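Local coordinates for hypothetical protein APE0525 (Aeropyrum pernix, PDB 2CX0) that is of unknown function but carries a PUA domain and probably binds RNA, perhaps with a role in translation initiation, at residues A[27-32]-A[74-79]; A[103-108]-A[139-144]. All coordinates share one frame; numbering follows the deposited sequence.

Contact 1 (A[27-32]-A[74-79]); sequences LERLKP and GRIYPT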
loop_
_atom_site.group_PDB
_atom_site.type_symbol
_atom_site.label_atom_id
_atom_site.label_comp_id
_atom_site.label_asym_id
_atom_site.label_seq_id
_atom_site.Cartn_x
_atom_site.Cartn_y
_atom_site.Cartn_z
ATOM N N LEU A 27 6.810 15.116 0.203
ATOM C CA LEU A 27 5.591 15.657 -0.395
ATOM C C LEU A 27 5.727 15.733 -1.907
ATOM O O LEU A 27 4.783 15.392 -2.632
ATOM C CB LEU A 27 5.262 17.064 0.165
ATOM C CG LEU A 27 5.053 17.028 1.700
ATOM C CD1 LEU A 27 4.874 18.473 2.218
ATOM C CD2 LEU A 27 3.886 16.176 2.123
ATOM N N GLU A 28 6.887 16.180 -2.386
ATOM C CA GLU A 28 7.085 16.259 -3.812
ATOM C C GLU A 28 7.061 14.900 -4.513
ATOM O O GLU A 28 6.643 14.834 -5.648
ATOM C CB GLU A 28 8.405 16.945 -4.135
ATOM C CG GLU A 28 8.335 18.423 -3.889
ATOM C CD GLU A 28 9.695 19.041 -3.599
ATOM O OE1 GLU A 28 10.739 18.402 -3.938
ATOM O OE2 GLU A 28 9.707 20.181 -3.049
ATOM N N ARG A 29 7.536 13.853 -3.835
ATOM C CA ARG A 29 7.592 12.513 -4.412
ATOM C C ARG A 29 6.214 11.868 -4.469
ATOM O O ARG A 29 5.965 10.959 -5.288
ATOM C CB ARG A 29 8.557 11.651 -3.603
ATOM C CG ARG A 29 10.068 11.991 -3.915
ATOM C CD ARG A 29 10.951 11.140 -2.996
ATOM N NE ARG A 29 10.998 9.755 -3.422
ATOM C CZ ARG A 29 11.644 8.801 -2.766
ATOM N NH1 ARG A 29 12.262 9.116 -1.646
ATOM N NH2 ARG A 29 11.753 7.553 -3.277
ATOM N N LEU A 30 5.324 12.354 -3.614
ATOM C CA LEU A 30 3.961 11.847 -3.551
ATOM C C LEU A 30 3.018 12.590 -4.509
ATOM O O LEU A 30 2.089 12.004 -5.078
ATOM C CB LEU A 30 3.407 11.992 -2.099
ATOM C CG LEU A 30 4.044 11.209 -0.919
ATOM C CD1 LEU A 30 3.433 11.678 0.439
ATOM C CD2 LEU A 30 3.768 9.714 -1.099
ATOM N N LYS A 31 3.251 13.876 -4.720
ATOM C CA LYS A 31 2.260 14.608 -5.497
ATOM C C LYS A 31 1.881 14.082 -6.876
ATOM O O LYS A 31 0.698 14.069 -7.238
ATOM C CB LYS A 31 2.658 16.067 -5.574
ATOM C CG LYS A 31 2.402 16.779 -4.231
ATOM C CD LYS A 31 2.953 18.198 -4.297
ATOM C CE LYS A 31 3.004 18.879 -2.932
ATOM N NZ LYS A 31 3.681 20.243 -2.998
ATOM N N PRO A 32 2.862 13.578 -7.620
ATOM C CA PRO A 32 2.550 13.068 -8.949
ATOM C C PRO A 32 1.770 11.790 -8.985
ATOM O O PRO A 32 1.168 11.508 -10.013
ATOM C CB PRO A 32 3.924 12.843 -9.579
ATOM C CG PRO A 32 4.881 13.657 -8.675
ATOM C CD PRO A 32 4.295 13.462 -7.331
ATOM N N GLY A 74 11.670 2.873 -6.851
ATOM C CA GLY A 74 11.956 4.217 -6.341
ATOM C C GLY A 74 10.746 5.101 -5.969
ATOM O O GLY A 74 10.892 6.310 -5.661
ATOM N N ARG A 75 9.537 4.519 -6.045
ATOM C CA ARG A 75 8.358 5.235 -5.677
ATOM C C ARG A 75 7.941 4.907 -4.241
ATOM O O ARG A 75 8.303 3.837 -3.701
ATOM C CB ARG A 75 7.188 4.887 -6.595
ATOM C CG ARG A 75 7.240 5.585 -7.927
ATOM C CD ARG A 75 5.859 5.601 -8.593
ATOM N NE ARG A 75 5.352 4.249 -8.837
ATOM C CZ ARG A 75 4.293 3.985 -9.612
ATOM N NH1 ARG A 75 3.626 4.979 -10.225
ATOM N NH2 ARG A 75 3.902 2.731 -9.787
ATOM N N ILE A 76 7.202 5.849 -3.658
ATOM C CA ILE A 76 6.730 5.683 -2.289
ATOM C C ILE A 76 5.268 5.189 -2.333
ATOM O O ILE A 76 4.412 5.775 -3.038
ATOM C CB ILE A 76 6.854 7.011 -1.504
ATOM C CG1 ILE A 76 8.357 7.344 -1.312
ATOM C CG2 ILE A 76 6.198 6.872 -0.060
ATOM C CD1 ILE A 76 8.596 8.836 -1.340
ATOM N N TYR A 77 5.007 4.118 -1.575
ATOM C CA TYR A 77 3.703 3.475 -1.483
ATOM C C TYR A 77 3.160 3.461 -0.040
ATOM O O TYR A 77 3.896 3.569 0.934
ATOM C CB TYR A 77 3.798 1.983 -1.887
ATOM C CG TYR A 77 4.105 1.717 -3.318
ATOM C CD1 TYR A 77 3.099 1.298 -4.189
ATOM C CD2 TYR A 77 5.407 1.913 -3.804
ATOM C CE1 TYR A 77 3.387 1.073 -5.557
ATOM C CE2 TYR A 77 5.716 1.697 -5.192
ATOM C CZ TYR A 77 4.691 1.282 -6.029
ATOM O OH TYR A 77 4.935 1.111 -7.360
ATOM N N PRO A 78 1.847 3.374 0.094
ATOM C CA PRO A 78 1.250 3.328 1.433
ATOM C C PRO A 78 1.188 1.851 1.883
ATOM O O PRO A 78 1.004 0.908 1.057
ATOM C CB PRO A 78 -0.195 3.815 1.224
ATOM C CG PRO A 78 -0.471 3.347 -0.321
ATOM C CD PRO A 78 0.882 3.505 -1.008
ATOM N N THR A 79 1.262 1.658 3.207
ATOM C CA THR A 79 1.037 0.362 3.770
ATOM C C THR A 79 -0.489 0.229 3.862
ATOM O O THR A 79 -1.265 1.223 3.720
ATOM C CB THR A 79 1.507 0.300 5.219
ATOM O OG1 THR A 79 0.907 1.426 5.950
ATOM C CG2 THR A 79 3.095 0.332 5.243
HETATM O O HOH W 1 7.057 8.485 -5.101
HETATM O O HOH W 2 9.618 9.195 -5.915
#
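Gly74 O is held twice by Arg29: directly by the guanidinium, and again through a water. Arg29 NH2 donates to Gly74 O over 2.8 Å, with an N-H...O angle of 158°. The oxygen lies almost in the guanidinium plane, but the donor sits well above the carbonyl plane. Water 2 accepts a hydrogen bond from Arg29 NE at 2.9 Å and donates one to Gly74 O at 3.2 Å. A bend at chi3 (75°) turns the end of the arginine chain toward residues 74-76. There Ile76 CD1 lies over one face of the guanidinium, 3.3 Å from Arg29 NE and offset toward the rim. Arg29 NH2 also forms a salt bridge with Glu70, so this one nitrogen serves two acceptors. With an alanine in place of Arg29, Glu70 would probably lose this charged partner and Gly74 O its direct donor, and the end of Ile76 would lose its cover. Water 1 joins the backbones, donating to Arg29 O at 2.7 Å and accepting from Ile76 N at 3.0 Å. Deeper in, Leu30 CD2 packs against Ile76 CG2 at 3.9 Å. The contact joins the C-terminal part of helix 20-30 to strand 76-78, at an edge of its antiparallel sheet. Ile76 also touches Leu68 on strand 65-70, while Tyr77 packs on strands 128-133 and 138-145.

Contact 2 (A[103-108]-A[139-144]); sequences IALAKG and PVMVGV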
loop_
_atom_site.group_PDB
_atom_site.type_symbol
_atom_site.label_atom_id
_atom_site.label_comp_id
_atom_site.label_asym_id
_atom_site.label_seq_id
_atom_site.Cartn_x
_atom_site.Cartn_y
_atom_site.Cartn_z
ATOM N N ILE A 103 -9.288 -13.343 -0.927
ATOM C CA ILE A 103 -8.538 -14.384 -0.252
ATOM C C ILE A 103 -7.217 -14.665 -0.952
ATOM O O ILE A 103 -6.149 -14.813 -0.314
ATOM C CB ILE A 103 -9.394 -15.689 -0.184
ATOM C CG1 ILE A 103 -10.472 -15.525 0.881
ATOM C CG2 ILE A 103 -8.497 -16.932 0.141
ATOM C CD1 ILE A 103 -11.552 -16.525 0.724
ATOM N N ALA A 104 -7.259 -14.716 -2.272
ATOM C CA ALA A 104 -5.983 -14.997 -3.017
ATOM C C ALA A 104 -4.935 -13.879 -2.796
ATOM O O ALA A 104 -3.753 -14.134 -2.595
ATOM C CB ALA A 104 -6.259 -15.145 -4.535
ATOM N N LEU A 105 -5.392 -12.638 -2.813
ATOM C CA LEU A 105 -4.488 -11.544 -2.591
ATOM C C LEU A 105 -3.948 -11.644 -1.165
ATOM O O LEU A 105 -2.762 -11.378 -0.964
ATOM C CB LEU A 105 -5.241 -10.219 -2.776
ATOM C CG LEU A 105 -5.176 -9.621 -4.206
ATOM C CD1 LEU A 105 -5.241 -10.703 -5.273
ATOM C CD2 LEU A 105 -6.326 -8.623 -4.370
ATOM N N ALA A 106 -4.800 -11.988 -0.193
ATOM C CA ALA A 106 -4.285 -12.076 1.193
ATOM C C ALA A 106 -3.251 -13.222 1.358
ATOM O O ALA A 106 -2.623 -13.356 2.413
ATOM C CB ALA A 106 -5.452 -12.271 2.200
ATOM N N LYS A 107 -3.132 -14.079 0.338
ATOM C CA LYS A 107 -2.133 -15.169 0.314
ATOM C C LYS A 107 -0.929 -14.702 -0.509
ATOM O O LYS A 107 0.105 -15.377 -0.520
ATOM C CB LYS A 107 -2.657 -16.464 -0.345
ATOM C CG LYS A 107 -3.786 -17.245 0.330
ATOM C CD LYS A 107 -4.091 -18.529 -0.504
ATOM C CE LYS A 107 -5.366 -19.155 -0.072
ATOM N NZ LYS A 107 -5.766 -20.263 -1.009
ATOM N N GLY A 108 -1.046 -13.568 -1.196
ATOM C CA GLY A 108 0.095 -13.041 -1.944
ATOM C C GLY A 108 0.005 -13.112 -3.446
ATOM O O GLY A 108 0.973 -12.826 -4.168
ATOM N N PRO A 139 -9.198 -3.106 2.504
ATOM C CA PRO A 139 -8.062 -3.094 1.584
ATOM C C PRO A 139 -7.272 -4.384 1.829
ATOM O O PRO A 139 -7.004 -4.777 2.986
ATOM C CB PRO A 139 -7.265 -1.846 2.006
ATOM C CG PRO A 139 -8.294 -1.016 2.750
ATOM C CD PRO A 139 -9.074 -2.029 3.507
ATOM N N VAL A 140 -6.943 -5.086 0.744
ATOM C CA VAL A 140 -6.159 -6.308 0.919
ATOM C C VAL A 140 -4.782 -6.271 0.235
ATOM O O VAL A 140 -3.893 -7.081 0.545
ATOM C CB VAL A 140 -6.956 -7.585 0.424
ATOM C CG1 VAL A 140 -8.236 -7.749 1.249
ATOM C CG2 VAL A 140 -7.343 -7.422 -1.003
HETATM N N MSE A 141 -4.600 -5.364 -0.726
HETATM C CA MSE A 141 -3.321 -5.300 -1.410
HETATM C C MSE A 141 -3.142 -3.908 -2.040
HETATM O O MSE A 141 -4.107 -3.228 -2.404
HETATM C CB MSE A 141 -3.274 -6.374 -2.492
HETATM C CG MSE A 141 -1.952 -6.375 -3.409
HETATM SE SE MSE A 141 -2.257 -5.340 -5.064
HETATM C CE MSE A 141 -3.070 -6.832 -6.109
ATOM N N VAL A 142 -1.881 -3.498 -2.127
ATOM C CA VAL A 142 -1.484 -2.237 -2.753
ATOM C C VAL A 142 -0.571 -2.665 -3.890
ATOM O O VAL A 142 0.286 -3.519 -3.670
ATOM C CB VAL A 142 -0.677 -1.323 -1.740
ATOM C CG1 VAL A 142 0.051 -0.268 -2.487
ATOM C CG2 VAL A 142 -1.731 -0.625 -0.758
ATOM N N GLY A 143 -0.755 -2.064 -5.063
ATOM C CA GLY A 143 0.062 -2.414 -6.206
ATOM C C GLY A 143 -0.004 -1.450 -7.397
ATOM O O GLY A 143 -0.407 -0.284 -7.288
ATOM N N VAL A 144 0.429 -1.964 -8.549
ATOM C CA VAL A 144 0.514 -1.151 -9.723
ATOM C C VAL A 144 -0.480 -1.591 -10.781
ATOM O O VAL A 144 -0.537 -2.777 -11.146
ATOM C CB VAL A 144 1.977 -1.216 -10.284
ATOM C CG1 VAL A 144 2.105 -0.293 -11.546
ATOM C CG2 VAL A 144 2.987 -0.832 -9.186
#
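Val140 and Met141 are consecutive residues, yet the CB atoms of both are directed toward segment 103-108, and both side chains touch Leu105. In a regular strand they would alternate between the two faces. Here a classic beta bulge intervenes: both residues lie opposite Ala131 of strand 128-133 and have backbone hydrogen bonds with it. The helical psi of Val140 (-19°) marks the break in the extended chain. Met141 is present as selenomethionine.

The contact is wholly apolar. Leu105 CD2 touches Val140 CG2 at 3.7 Å, and Leu105 CB lies 3.9 Å from the same methyl. The two side chains cross at about a right angle. The valine presents just this one branch to the leucine. It is the branch set between the backbone N and the carbonyl carbon.

Met141 meets the leucine at two levels. Its CB is 4.1 Å from Leu105 CG, and its terminal CE comes within 4.0 Å of that same CG. The chain starts anti to the backbone N (chi1 176°), then bends at chi2 and chi3. These bends bring the methyl back beside the leucine. CE also lies 4.1 Å from Leu105 CD2. Gly143 suits this folded shape, because a side-chain carbon there would clash with the selenium.

Helix 99-107 ends just beyond Leu105 in a Schellman motif, with Gly108 at positive phi and Gly108 N bonded to Leu105 O at 2.8 Å. Gly108 O accepts a hydrogen bond from Arg167 of strand 163-170. The helix packs here on the mixed sheet of the PUA domain, where Leu105 also touches Ala131. Strand 138-145 runs between strands 128-133 and 163-170, and Met141 reaches Val165, Arg167 and Arg170 on the latter.

In the fold
Contact 1 belongs to the N-terminal, DUF1947 part of the chain and contact 2 to the PUA domain. They follow one another in sequence and lie on opposite sides of the chain's centre, with their own centres about 19 Å apart. Their strand segments, 74-79 and 139-144, nevertheless meet where the two parts pack together. Tyr77 OH is 3.3 Å from Val144 CG2, and Tyr77 CD1 is 3.8 Å from Val142 CG1. Pro78 O lies 3.6 Å from Val142 CG2. Strand 138-145 thus joins the helix 99-107 packing to the interface with strand 76-78.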